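PDB 1PMY: pseudoazurin from Methylobacterium extorquens, which binds a single copper ion and probably shuttles electrons between redox partners in the periplasm, as other small blue copper proteins do. Local coordinates for residues 13-24 with 114-122. Residues are numbered along the deposited sequence; the frame is centred on the assembly and turned at random.
Sequences GGMMVFDPALVR and RLDPLFAQI
Arg-114 reaches out from helix 109-120 with its chain extended and lays the edge of its guanidinium against the carbonyls of Met-15 and Met-16. Arg-114 NH2 bonds to Met-15 O at 3.0 Å, fairly straight (156°), and Arg-114 NH1 to Met-16 O at 3.0 Å; both oxygens lie in the guanidinium plane. A weak bond joins Arg-114 NH2 to Gly-13 O, which also accepts a hydrogen bond from a water, and Val-17 CG1 packs 3.6 Å from Arg-114 NH1. An alanine in place of Arg-114 would probably leave the carbonyls of Met-15 and Met-16 without these donors and the turn freer to shift. At the far end Arg-24 does the converse: Arg-24 NH1 and NH2 converge end-on on Gln-121 O, NH2 at 2.8 Å, while Ile-122 CD1 covers one guanidinium face. Between the two arginines the contact is apolar. Leu-118 sets CD1 against Ala-21 CB (3.9 Å) and CD2 against Leu-22 CB, and Leu-22 CD1 presses on Ile-122 CD1 at a tight 3.5 Å. Leu-118 and Ile-122 also touch Leu-89 and Val-91 of strand 87-92. Arg-114 thus holds the corner at Met-15 and Met-16, and the Met-16 side chain lies against the copper ligand His-40: the C-terminal helical extension of pseudoazurin packed on its cupredoxin β-sandwich.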
loop_
_atom_site.group_PDB
_atom_site.type_symbol
_atom_site.label_atom_id
_atom_site.label_comp_id
_atom_site.label_asym_id
_atom_site.label_seq_id
_atom_site.Cartn_x
_atom_site.Cartn_y
_atom_site.Cartn_z
ATOM N N GLY A 13 5.309 4.402 13.183
ATOM C CA GLY A 13 6.130 3.237 12.835
ATOM C C GLY A 13 7.568 3.585 12.572
ATOM O O GLY A 13 8.416 2.663 12.436
ATOM N N GLY A 14 7.974 4.842 12.476
ATOM C CA GLY A 14 9.342 5.243 12.256
ATOM C C GLY A 14 9.625 5.951 10.942
ATOM O O GLY A 14 8.776 6.797 10.479
ATOM N N MET A 15 10.788 5.758 10.368
ATOM C CA MET A 15 11.233 6.401 9.164
ATOM C C MET A 15 10.621 5.789 7.890
ATOM O O MET A 15 10.504 4.567 7.796
ATOM C CB MET A 15 12.722 6.517 8.950
ATOM C CG MET A 15 13.535 6.808 10.171
ATOM S SD MET A 15 12.841 8.176 11.128
ATOM C CE MET A 15 13.073 9.577 10.039
ATOM N N MET A 16 10.264 6.642 6.969
ATOM C CA MET A 16 9.751 6.263 5.628
ATOM C C MET A 16 8.478 5.429 5.742
ATOM O O MET A 16 8.537 4.169 5.566
ATOM C CB MET A 16 10.804 5.610 4.797
ATOM C CG MET A 16 12.174 6.200 4.841
ATOM S SD MET A 16 11.974 7.916 4.198
ATOM C CE MET A 16 13.655 8.452 4.297
ATOM N N VAL A 17 7.376 6.061 6.030
ATOM C CA VAL A 17 6.086 5.467 6.220
ATOM C C VAL A 17 4.902 6.172 5.458
ATOM O O VAL A 17 4.999 7.328 5.053
ATOM C CB VAL A 17 5.705 5.411 7.726
ATOM C CG1 VAL A 17 6.800 4.774 8.592
ATOM C CG2 VAL A 17 5.430 6.810 8.250
ATOM N N PHE A 18 3.892 5.350 5.247
ATOM C CA PHE A 18 2.632 5.775 4.688
ATOM C C PHE A 18 1.773 5.922 5.970
ATOM O O PHE A 18 1.884 5.045 6.837
ATOM C CB PHE A 18 1.982 4.812 3.701
ATOM C CG PHE A 18 2.613 4.742 2.350
ATOM C CD1 PHE A 18 2.388 5.657 1.319
ATOM C CD2 PHE A 18 3.368 3.587 2.071
ATOM C CE1 PHE A 18 2.981 5.457 0.053
ATOM C CE2 PHE A 18 3.986 3.420 0.825
ATOM C CZ PHE A 18 3.846 4.345 -0.173
ATOM N N ASP A 19 0.924 6.941 5.948
ATOM C CA ASP A 19 0.039 7.036 7.196
ATOM C C ASP A 19 -1.363 7.384 6.692
ATOM O O ASP A 19 -1.493 8.533 6.191
ATOM C CB ASP A 19 0.610 8.137 8.107
ATOM C CG ASP A 19 -0.245 8.304 9.378
ATOM O OD1 ASP A 19 -1.054 7.403 9.687
ATOM O OD2 ASP A 19 -0.048 9.298 10.102
ATOM N N PRO A 20 -2.309 6.509 6.854
ATOM C CA PRO A 20 -2.232 5.206 7.430
ATOM C C PRO A 20 -1.556 4.155 6.473
ATOM O O PRO A 20 -1.574 4.448 5.316
ATOM C CB PRO A 20 -3.686 4.827 7.666
ATOM C CG PRO A 20 -4.419 5.479 6.548
ATOM C CD PRO A 20 -3.701 6.856 6.451
ATOM N N ALA A 21 -1.034 3.142 7.154
ATOM C CA ALA A 21 -0.335 2.073 6.387
ATOM C C ALA A 21 -1.315 0.979 6.010
ATOM O O ALA A 21 -1.040 0.130 5.074
ATOM C CB ALA A 21 0.819 1.583 7.262
ATOM N N LEU A 22 -2.478 0.942 6.626
ATOM C CA LEU A 22 -3.574 0.000 6.376
ATOM C C LEU A 22 -4.880 0.780 6.098
ATOM O O LEU A 22 -5.283 1.612 6.915
ATOM C CB LEU A 22 -3.621 -1.050 7.496
ATOM C CG LEU A 22 -4.891 -1.941 7.385
ATOM C CD1 LEU A 22 -4.833 -2.842 6.209
ATOM C CD2 LEU A 22 -5.092 -2.648 8.700
ATOM N N VAL A 23 -5.388 0.572 4.909
ATOM C CA VAL A 23 -6.579 1.213 4.398
ATOM C C VAL A 23 -7.674 0.211 4.029
ATOM O O VAL A 23 -7.442 -0.649 3.156
ATOM C CB VAL A 23 -6.232 2.095 3.124
ATOM C CG1 VAL A 23 -7.502 2.886 2.755
ATOM C CG2 VAL A 23 -5.135 3.127 3.473
ATOM N N ARG A 24 -8.863 0.421 4.557
ATOM C CA ARG A 24 -10.058 -0.412 4.227
ATOM C C ARG A 24 -10.950 0.367 3.283
ATOM O O ARG A 24 -11.308 1.493 3.698
ATOM C CB ARG A 24 -10.729 -0.933 5.466
ATOM C CG ARG A 24 -9.827 -1.752 6.391
ATOM C CD ARG A 24 -10.537 -2.153 7.664
ATOM N NE ARG A 24 -9.566 -2.286 8.801
ATOM C CZ ARG A 24 -9.125 -3.462 9.232
ATOM N NH1 ARG A 24 -9.579 -4.606 8.723
ATOM N NH2 ARG A 24 -8.173 -3.536 10.182
ATOM N N ARG A 114 7.041 -4.950 9.284
ATOM C CA ARG A 114 6.002 -3.900 9.164
ATOM C C ARG A 114 4.710 -4.473 8.673
ATOM O O ARG A 114 3.626 -4.008 9.075
ATOM C CB ARG A 114 6.515 -2.776 8.255
ATOM C CG ARG A 114 7.368 -1.837 9.151
ATOM C CD ARG A 114 7.591 -0.576 8.385
ATOM N NE ARG A 114 8.523 0.269 9.169
ATOM C CZ ARG A 114 8.937 1.433 8.668
ATOM N NH1 ARG A 114 8.586 1.871 7.443
ATOM N NH2 ARG A 114 9.628 2.203 9.503
ATOM N N LEU A 115 4.786 -5.431 7.721
ATOM C CA LEU A 115 3.564 -6.017 7.169
ATOM C C LEU A 115 2.843 -6.940 8.131
ATOM O O LEU A 115 1.609 -7.061 8.047
ATOM C CB LEU A 115 3.856 -6.822 5.870
ATOM C CG LEU A 115 4.198 -5.984 4.670
ATOM C CD1 LEU A 115 4.729 -6.860 3.565
ATOM C CD2 LEU A 115 2.956 -5.219 4.219
ATOM N N ASP A 116 3.646 -7.637 8.972
ATOM C CA ASP A 116 3.029 -8.602 9.888
ATOM C C ASP A 116 1.793 -8.183 10.638
ATOM O O ASP A 116 0.762 -8.889 10.714
ATOM C CB ASP A 116 4.074 -9.249 10.799
ATOM C CG ASP A 116 4.933 -10.233 10.047
ATOM O OD1 ASP A 116 4.571 -10.618 8.935
ATOM O OD2 ASP A 116 6.018 -10.571 10.565
ATOM N N PRO A 117 1.882 -7.033 11.311
ATOM C CA PRO A 117 0.764 -6.521 12.096
ATOM C C PRO A 117 -0.372 -6.015 11.232
ATOM O O PRO A 117 -1.513 -6.156 11.731
ATOM C CB PRO A 117 1.337 -5.555 13.065
ATOM C CG PRO A 117 2.793 -5.507 12.784
ATOM C CD PRO A 117 3.075 -6.208 11.465
ATOM N N LEU A 118 -0.066 -5.638 10.009
ATOM C CA LEU A 118 -1.122 -5.169 9.094
ATOM C C LEU A 118 -1.913 -6.399 8.651
ATOM O O LEU A 118 -3.150 -6.401 8.705
ATOM C CB LEU A 118 -0.594 -4.321 7.958
ATOM C CG LEU A 118 0.213 -3.079 8.288
ATOM C CD1 LEU A 118 0.881 -2.364 7.158
ATOM C CD2 LEU A 118 -0.414 -2.184 9.325
ATOM N N PHE A 119 -1.165 -7.465 8.300
ATOM C CA PHE A 119 -1.886 -8.670 7.875
ATOM C C PHE A 119 -2.768 -9.140 9.034
ATOM O O PHE A 119 -3.913 -9.651 8.816
ATOM C CB PHE A 119 -0.959 -9.757 7.306
ATOM C CG PHE A 119 -0.711 -9.598 5.830
ATOM C CD1 PHE A 119 -1.716 -9.794 4.884
ATOM C CD2 PHE A 119 0.550 -9.185 5.395
ATOM C CE1 PHE A 119 -1.453 -9.651 3.511
ATOM C CE2 PHE A 119 0.814 -8.987 4.056
ATOM C CZ PHE A 119 -0.188 -9.237 3.108
ATOM N N ALA A 120 -2.155 -9.080 10.218
ATOM C CA ALA A 120 -2.848 -9.561 11.436
ATOM C C ALA A 120 -4.183 -8.889 11.639
ATOM O O ALA A 120 -5.152 -9.518 12.135
ATOM C CB ALA A 120 -1.934 -9.291 12.647
ATOM N N GLN A 121 -4.263 -7.633 11.325
ATOM C CA GLN A 121 -5.404 -6.750 11.418
ATOM C C GLN A 121 -6.425 -6.899 10.326
ATOM O O GLN A 121 -7.436 -6.187 10.348
ATOM C CB GLN A 121 -4.901 -5.273 11.514
ATOM C CG GLN A 121 -4.226 -5.067 12.857
ATOM C CD GLN A 121 -3.610 -3.711 13.032
ATOM O OE1 GLN A 121 -2.405 -3.502 13.255
ATOM N NE2 GLN A 121 -4.474 -2.684 13.012
ATOM N N ILE A 122 -6.276 -7.755 9.383
ATOM C CA ILE A 122 -7.114 -8.089 8.250
ATOM C C ILE A 122 -7.709 -9.484 8.428
ATOM O O ILE A 122 -8.719 -9.860 7.809
ATOM C CB ILE A 122 -6.318 -7.879 6.930
ATOM C CG1 ILE A 122 -6.545 -6.474 6.366
ATOM C CG2 ILE A 122 -6.494 -8.937 5.836
ATOM C CD1 ILE A 122 -6.969 -5.337 7.266
HETATM O O HOH W 1 7.443 -0.213 12.309
#